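Local coordinates for protein ECXA (PDB 4L63) that binds a zinc ion through three histidines and is probably a metallopeptidase of the metzincin type, at residues S94-S105 against T116-I126. Sequence-based numbering, arbitrary orientation.
Sequences STTNYADNSLGS and TRIDIGSFNRI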
ATOM      1  N   SER A  94      29.510 -23.507  12.434  1.00 87.28           N
ATOM      2  CA  SER A  94      30.771 -23.730  13.134  1.00 97.17           C
ATOM      3  C   SER A  94      31.171 -22.543  14.001  1.00 95.41           C
ATOM      4  O   SER A  94      30.567 -21.467  13.936  1.00 84.86           O
ATOM      5  CB  SER A  94      31.895 -24.037  12.140  1.00 91.71           C
ATOM      6  OG  SER A  94      32.093 -22.958  11.244  1.00 97.17           O
ATOM      7  N   THR A  95      32.200 -22.755  14.815  1.00 91.01           N
ATOM      8  CA  THR A  95      32.758 -21.703  15.649  1.00 90.00           C
ATOM      9  C   THR A  95      34.174 -21.392  15.185  1.00 92.08           C
ATOM     10  O   THR A  95      34.858 -22.256  14.635  1.00 95.70           O
ATOM     11  CB  THR A  95      32.782 -22.102  17.137  1.00 94.03           C
ATOM     12  OG1 THR A  95      33.521 -23.318  17.291  1.00 96.61           O
ATOM     13  CG2 THR A  95      31.371 -22.309  17.660  1.00 91.71           C
ATOM     14  N   THR A  96      34.610 -20.157  15.404  1.00 89.08           N
ATOM     15  CA  THR A  96      35.957 -19.742  15.030  1.00 90.07           C
ATOM     16  C   THR A  96      36.589 -18.892  16.128  1.00 97.29           C
ATOM     17  O   THR A  96      35.912 -18.476  17.067  1.00 92.45           O
ATOM     18  CB  THR A  96      35.964 -18.935  13.715  1.00 89.06           C
ATOM     19  OG1 THR A  96      35.116 -17.786  13.849  1.00 83.32           O
ATOM     20  CG2 THR A  96      35.484 -19.786  12.545  1.00 87.41           C
ATOM     21  N   ASN A  97      37.886 -18.631  16.004  1.00103.27           N
ATOM     22  CA  ASN A  97      38.592 -17.784  16.959  1.00112.84           C
ATOM     23  C   ASN A  97      39.493 -16.769  16.267  1.00112.49           C
ATOM     24  O   ASN A  97      40.716 -16.835  16.382  1.00118.93           O
ATOM     25  CB  ASN A  97      39.424 -18.636  17.926  1.00123.58           C
ATOM     26  CG  ASN A  97      38.703 -18.914  19.234  1.00127.84           C
ATOM     27  OD1 ASN A  97      38.688 -18.075  20.134  1.00129.36           O
ATOM     28  ND2 ASN A  97      38.111 -20.100  19.347  1.00129.83           N
ATOM     29  N   TYR A  98      38.887 -15.828  15.549  1.00102.47           N
ATOM     30  CA  TYR A  98      39.650 -14.769  14.900  1.00 98.77           C
ATOM     31  C   TYR A  98      39.842 -13.575  15.837  1.00 96.19           C
ATOM     32  O   TYR A  98      40.868 -12.895  15.771  1.00 92.56           O
ATOM     33  CB  TYR A  98      38.972 -14.312  13.600  1.00 96.00           C
ATOM     34  CG  TYR A  98      38.905 -15.369  12.515  1.00102.42           C
ATOM     35  CD1 TYR A  98      39.975 -15.574  11.651  1.00108.84           C
ATOM     36  CD2 TYR A  98      37.763 -16.141  12.334  1.00103.18           C
ATOM     37  CE1 TYR A  98      39.919 -16.535  10.653  1.00111.51           C
ATOM     38  CE2 TYR A  98      37.695 -17.101  11.336  1.00105.98           C
ATOM     39  CZ  TYR A  98      38.776 -17.294  10.500  1.00110.60           C
ATOM     40  OH  TYR A  98      38.710 -18.248   9.509  1.00113.84           O
ATOM     41  N   ALA A  99      38.860 -13.346  16.711  1.00 99.46           N
ATOM     42  CA  ALA A  99      38.830 -12.185  17.607  1.00101.03           C
ATOM     43  C   ALA A  99      39.002 -10.891  16.816  1.00100.88           C
ATOM     44  O   ALA A  99      39.967 -10.154  17.015  1.00 96.11           O
ATOM     45  CB  ALA A  99      39.904 -12.309  18.685  1.00104.57           C
ATOM     46  N   ASP A 100      38.045 -10.613  15.935  1.00105.04           N
ATOM     47  CA  ASP A 100      38.268  -9.656  14.858  1.00108.56           C
ATOM     48  C   ASP A 100      37.061  -8.707  14.714  1.00106.19           C
ATOM     49  O   ASP A 100      36.674  -8.300  13.625  1.00107.10           O
ATOM     50  CB  ASP A 100      38.621 -10.457  13.577  1.00121.84           C
ATOM     51  CG  ASP A 100      38.651  -9.622  12.299  1.00122.51           C
ATOM     52  OD1 ASP A 100      37.589  -9.415  11.671  1.00123.26           O
ATOM     53  OD2 ASP A 100      39.751  -9.164  11.929  1.00123.93           O
ATOM     54  N   ASN A 101      36.483  -8.327  15.852  1.00103.37           N
ATOM     55  CA  ASN A 101      35.504  -7.237  15.875  1.00 97.29           C
ATOM     56  C   ASN A 101      34.280  -7.563  15.001  1.00 88.36           C
ATOM     57  O   ASN A 101      33.726  -6.699  14.324  1.00 82.57           O
ATOM     58  CB  ASN A 101      36.200  -5.932  15.431  1.00 99.43           C
ATOM     59  CG  ASN A 101      35.333  -4.696  15.579  1.00101.94           C
ATOM     60  OD1 ASN A 101      34.524  -4.588  16.502  1.00106.10           O
ATOM     61  ND2 ASN A 101      35.508  -3.746  14.663  1.00 98.96           N
ATOM     62  N   SER A 102      33.882  -8.833  15.023  1.00 87.29           N
ATOM     63  CA  SER A 102      32.742  -9.322  14.251  1.00 83.98           C
ATOM     64  C   SER A 102      32.201 -10.613  14.869  1.00 87.54           C
ATOM     65  O   SER A 102      32.804 -11.678  14.726  1.00 88.07           O
ATOM     66  CB  SER A 102      33.138  -9.553  12.790  1.00 77.91           C
ATOM     67  OG  SER A 102      32.226 -10.418  12.133  1.00 73.18           O
ATOM     68  N   LEU A 103      31.064 -10.507  15.554  1.00 82.93           N
ATOM     69  CA  LEU A 103      30.481 -11.630  16.290  1.00 78.90           C
ATOM     70  C   LEU A 103      30.144 -12.830  15.404  1.00 81.16           C
ATOM     71  O   LEU A 103      30.470 -13.965  15.744  1.00 84.78           O
ATOM     72  CB  LEU A 103      29.223 -11.174  17.034  1.00 72.01           C
ATOM     73  CG  LEU A 103      29.419 -10.103  18.109  1.00 70.16           C
ATOM     74  CD1 LEU A 103      28.106  -9.788  18.816  1.00 67.59           C
ATOM     75  CD2 LEU A 103      30.483 -10.545  19.113  1.00 71.41           C
ATOM     76  N   GLY A 104      29.488 -12.579  14.276  1.00 80.87           N
ATOM     77  CA  GLY A 104      29.086 -13.646  13.377  1.00 78.09           C
ATOM     78  C   GLY A 104      29.391 -13.349  11.919  1.00 73.75           C
ATOM     79  O   GLY A 104      29.697 -12.210  11.555  1.00 72.92           O
ATOM     80  N   SER A 105      29.294 -14.379  11.084  1.00 66.08           N
ATOM     81  CA  SER A 105      29.633 -14.268   9.667  1.00 66.44           C
ATOM     82  C   SER A 105      29.065 -15.441   8.861  1.00 71.15           C
ATOM     83  O   SER A 105      29.099 -16.588   9.316  1.00 68.90           O
ATOM     84  CB  SER A 105      31.155 -14.196   9.500  1.00 74.44           C
ATOM     85  OG  SER A 105      31.526 -14.073   8.140  1.00 76.68           O
ATOM     86  N   THR A 116      28.006 -20.823   7.997  1.00 76.50           N
ATOM     87  CA  THR A 116      27.852 -19.826   9.045  1.00 75.16           C
ATOM     88  C   THR A 116      28.849 -20.075  10.168  1.00 76.03           C
ATOM     89  O   THR A 116      28.943 -21.184  10.688  1.00 77.55           O
ATOM     90  CB  THR A 116      26.428 -19.827   9.624  1.00 75.98           C
ATOM     91  OG1 THR A 116      25.540 -19.171   8.710  1.00 73.68           O
ATOM     92  CG2 THR A 116      26.394 -19.098  10.958  1.00 73.82           C
ATOM     93  N   ARG A 117      29.595 -19.040  10.539  1.00 78.11           N
ATOM     94  CA  ARG A 117      30.528 -19.159  11.649  1.00 79.41           C
ATOM     95  C   ARG A 117      30.179 -18.194  12.784  1.00 77.30           C
ATOM     96  O   ARG A 117      29.785 -17.048  12.555  1.00 73.62           O
ATOM     97  CB  ARG A 117      31.966 -18.928  11.169  1.00 83.57           C
ATOM     98  CG  ARG A 117      32.242 -17.531  10.661  1.00 87.97           C
ATOM     99  CD  ARG A 117      33.668 -17.390  10.166  1.00 94.14           C
ATOM    100  NE  ARG A 117      33.937 -16.019   9.750  1.00 97.14           N
ATOM    101  CZ  ARG A 117      34.359 -15.068  10.579  1.00 99.02           C
ATOM    102  NH1 ARG A 117      34.577 -13.841  10.132  1.00101.00           N
ATOM    103  NH2 ARG A 117      34.558 -15.343  11.860  1.00 96.12           N
ATOM    104  N   ILE A 118      30.294 -18.689  14.012  1.00 76.64           N
ATOM    105  CA  ILE A 118      30.137 -17.870  15.205  1.00 76.22           C
ATOM    106  C   ILE A 118      31.483 -17.754  15.900  1.00 83.51           C
ATOM    107  O   ILE A 118      31.961 -18.713  16.509  1.00 88.14           O
ATOM    108  CB  ILE A 118      29.102 -18.458  16.192  1.00 79.98           C
ATOM    109  CG1 ILE A 118      27.698 -18.438  15.581  1.00 75.56           C
ATOM    110  CG2 ILE A 118      29.125 -17.692  17.514  1.00 77.10           C
ATOM    111  CD1 ILE A 118      27.157 -17.056  15.319  1.00 74.08           C
ATOM    112  N   ASP A 119      32.107 -16.589  15.788  1.00 80.45           N
ATOM    113  CA  ASP A 119      33.392 -16.365  16.433  1.00 87.65           C
ATOM    114  C   ASP A 119      33.222 -16.421  17.941  1.00 93.64           C
ATOM    115  O   ASP A 119      32.293 -15.839  18.486  1.00 99.91           O
ATOM    116  CB  ASP A 119      33.986 -15.023  16.011  1.00 85.07           C
ATOM    117  CG  ASP A 119      35.479 -14.953  16.250  1.00 89.82           C
ATOM    118  OD1 ASP A 119      35.890 -14.522  17.348  1.00 90.77           O
ATOM    119  OD2 ASP A 119      36.242 -15.335  15.338  1.00 87.73           O
ATOM    120  N   ILE A 120      34.112 -17.137  18.615  1.00 90.21           N
ATOM    121  CA  ILE A 120      34.037 -17.242  20.063  1.00 89.87           C
ATOM    122  C   ILE A 120      34.938 -16.192  20.708  1.00 90.57           C
ATOM    123  O   ILE A 120      34.602 -15.624  21.748  1.00 88.93           O
ATOM    124  CB  ILE A 120      34.431 -18.647  20.545  1.00 94.94           C
ATOM    125  CG1 ILE A 120      33.606 -19.708  19.814  1.00 87.07           C
ATOM    126  CG2 ILE A 120      34.230 -18.767  22.036  1.00 97.41           C
ATOM    127  CD1 ILE A 120      32.120 -19.595  20.053  1.00 86.85           C
ATOM    128  N   GLY A 121      36.076 -15.929  20.071  1.00 94.97           N
ATOM    129  CA  GLY A 121      37.015 -14.924  20.540  1.00 96.53           C
ATOM    130  C   GLY A 121      36.473 -13.506  20.478  1.00 96.53           C
ATOM    131  O   GLY A 121      36.766 -12.690  21.352  1.00 97.81           O
ATOM    132  N   SER A 122      35.689 -13.207  19.444  1.00 91.26           N
ATOM    133  CA  SER A 122      35.068 -11.890  19.317  1.00 88.21           C
ATOM    134  C   SER A 122      34.023 -11.665  20.410  1.00 83.26           C
ATOM    135  O   SER A 122      33.946 -10.579  20.982  1.00 82.74           O
ATOM    136  CB  SER A 122      34.427 -11.713  17.935  1.00 85.93           C
ATOM    137  OG  SER A 122      35.399 -11.373  16.959  1.00 86.38           O
ATOM    138  N   PHE A 123      33.226 -12.692  20.696  1.00 81.31           N
ATOM    139  CA  PHE A 123      32.240 -12.611  21.770  1.00 82.12           C
ATOM    140  C   PHE A 123      32.909 -12.336  23.116  1.00 91.79           C
ATOM    141  O   PHE A 123      32.523 -11.413  23.828  1.00 90.19           O
ATOM    142  CB  PHE A 123      31.408 -13.894  21.842  1.00 79.53           C
ATOM    143  CG  PHE A 123      30.155 -13.848  21.010  1.00 77.77           C
ATOM    144  CD1 PHE A 123      30.167 -14.265  19.693  1.00 75.85           C
ATOM    145  CD2 PHE A 123      28.968 -13.371  21.543  1.00 76.09           C
ATOM    146  CE1 PHE A 123      29.021 -14.219  18.920  1.00 77.06           C
ATOM    147  CE2 PHE A 123      27.819 -13.320  20.777  1.00 77.16           C
ATOM    148  CZ  PHE A 123      27.846 -13.744  19.462  1.00 76.46           C
ATOM    149  N   ASN A 124      33.928 -13.125  23.444  1.00101.84           N
ATOM    150  CA  ASN A 124      34.671 -12.958  24.693  1.00114.29           C
ATOM    151  C   ASN A 124      35.205 -11.539  24.896  1.00119.10           C
ATOM    152  O   ASN A 124      35.405 -11.095  26.026  1.00121.90           O
ATOM    153  CB  ASN A 124      35.833 -13.954  24.746  1.00118.79           C
ATOM    154  CG  ASN A 124      35.366 -15.393  24.751  1.00121.56           C
ATOM    155  OD1 ASN A 124      34.485 -15.764  25.521  1.00125.76           O
ATOM    156  ND2 ASN A 124      35.952 -16.213  23.887  1.00120.81           N
ATOM    157  N   ARG A 125      35.414 -10.834  23.789  1.00120.08           N
ATOM    158  CA  ARG A 125      36.010  -9.503  23.799  1.00121.06           C
ATOM    159  C   ARG A 125      34.982  -8.373  23.731  1.00115.84           C
ATOM    160  O   ARG A 125      35.036  -7.433  24.528  1.00117.28           O
ATOM    161  CB  ARG A 125      36.994  -9.379  22.631  1.00124.29           C
ATOM    162  CG  ARG A 125      37.628  -8.006  22.436  1.00127.00           C
ATOM    163  CD  ARG A 125      38.495  -7.582  23.610  1.00132.91           C
ATOM    164  NE  ARG A 125      39.135  -6.292  23.362  1.00133.87           N
ATOM    165  CZ  ARG A 125      38.579  -5.110  23.611  1.00133.90           C
ATOM    166  NH1 ARG A 125      37.355  -5.038  24.121  1.00134.13           N
ATOM    167  NH2 ARG A 125      39.249  -3.996  23.348  1.00134.43           N
ATOM    168  N   ILE A 126      34.047  -8.459  22.786  1.00107.49           N
ATOM    169  CA  ILE A 126      33.177  -7.321  22.496  1.00 99.41           C
ATOM    170  C   ILE A 126      31.675  -7.547  22.721  1.00 93.10           C
ATOM    171  O   ILE A 126      30.870  -6.718  22.300  1.00 94.99           O
ATOM    172  CB  ILE A 126      33.354  -6.843  21.024  1.00 79.15           C
ATOM    173  CG1 ILE A 126      32.754  -7.851  20.040  1.00 79.80           C
ATOM    174  CG2 ILE A 126      34.819  -6.589  20.704  1.00 77.56           C
ATOM    175  CD1 ILE A 126      32.724  -7.363  18.603  1.00 78.17           C
TER
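The R117 guanidinium lies between S105, whose CB rests on one face 3.3 Å from R117 NE, and Y98, whose CE2 lies over the opposite face. The ring and guanidinium planes stand 67° apart, so this is no parallel stack. At the guanidinium edge NH2 donates, nearly in plane, to T96 OG1, while D119 OD2 lies at the edge of the Y98 ring, near its plane. A chain extended from CG to NE lets arginine span this distance along the sheet, and the small serine can bring its CB close against the guanidinium plane, near the rim. The F123 ring carries L103 CD2 over the centre of one face, a CH-pi contact 3.8 Å from the centroid, and meets D119 O at its edge. The same methyl also touches I126 CG1, so the branched leucine bridges two side chains of helix 120-126.

T96 OG1 in turn donates to D119 OD2 (3.1 Å), approaching from the anti side and out of the carboxylate plane. The syn lone pair of D119 OD2 takes the Y98 N-H at 2.7 Å. D119 is the N-cap of helix 120-126: its OD1 takes the N-H of S122, a capping bond, and also accepts from A99 N. The D119 carboxylate is turned toward the loop by a chi1 of -160°, which sets CG opposite the backbone N and ties the turn after strand 91-96 to the helix start; the long salt bridge to R117 and the helix N-terminus would both tend to favour its ionised form. S122 OG accepts from D100 N at 2.9 Å, fastening the next part of the loop.

Strand 115-119 runs parallel to 91-96 and antiparallel to 104-107, its hairpin partner. I118 and F123 pack against helix 146-165, which bears zinc ligands H160 and H164, while T95 and I120 meet each other and I42 of strand 41-44.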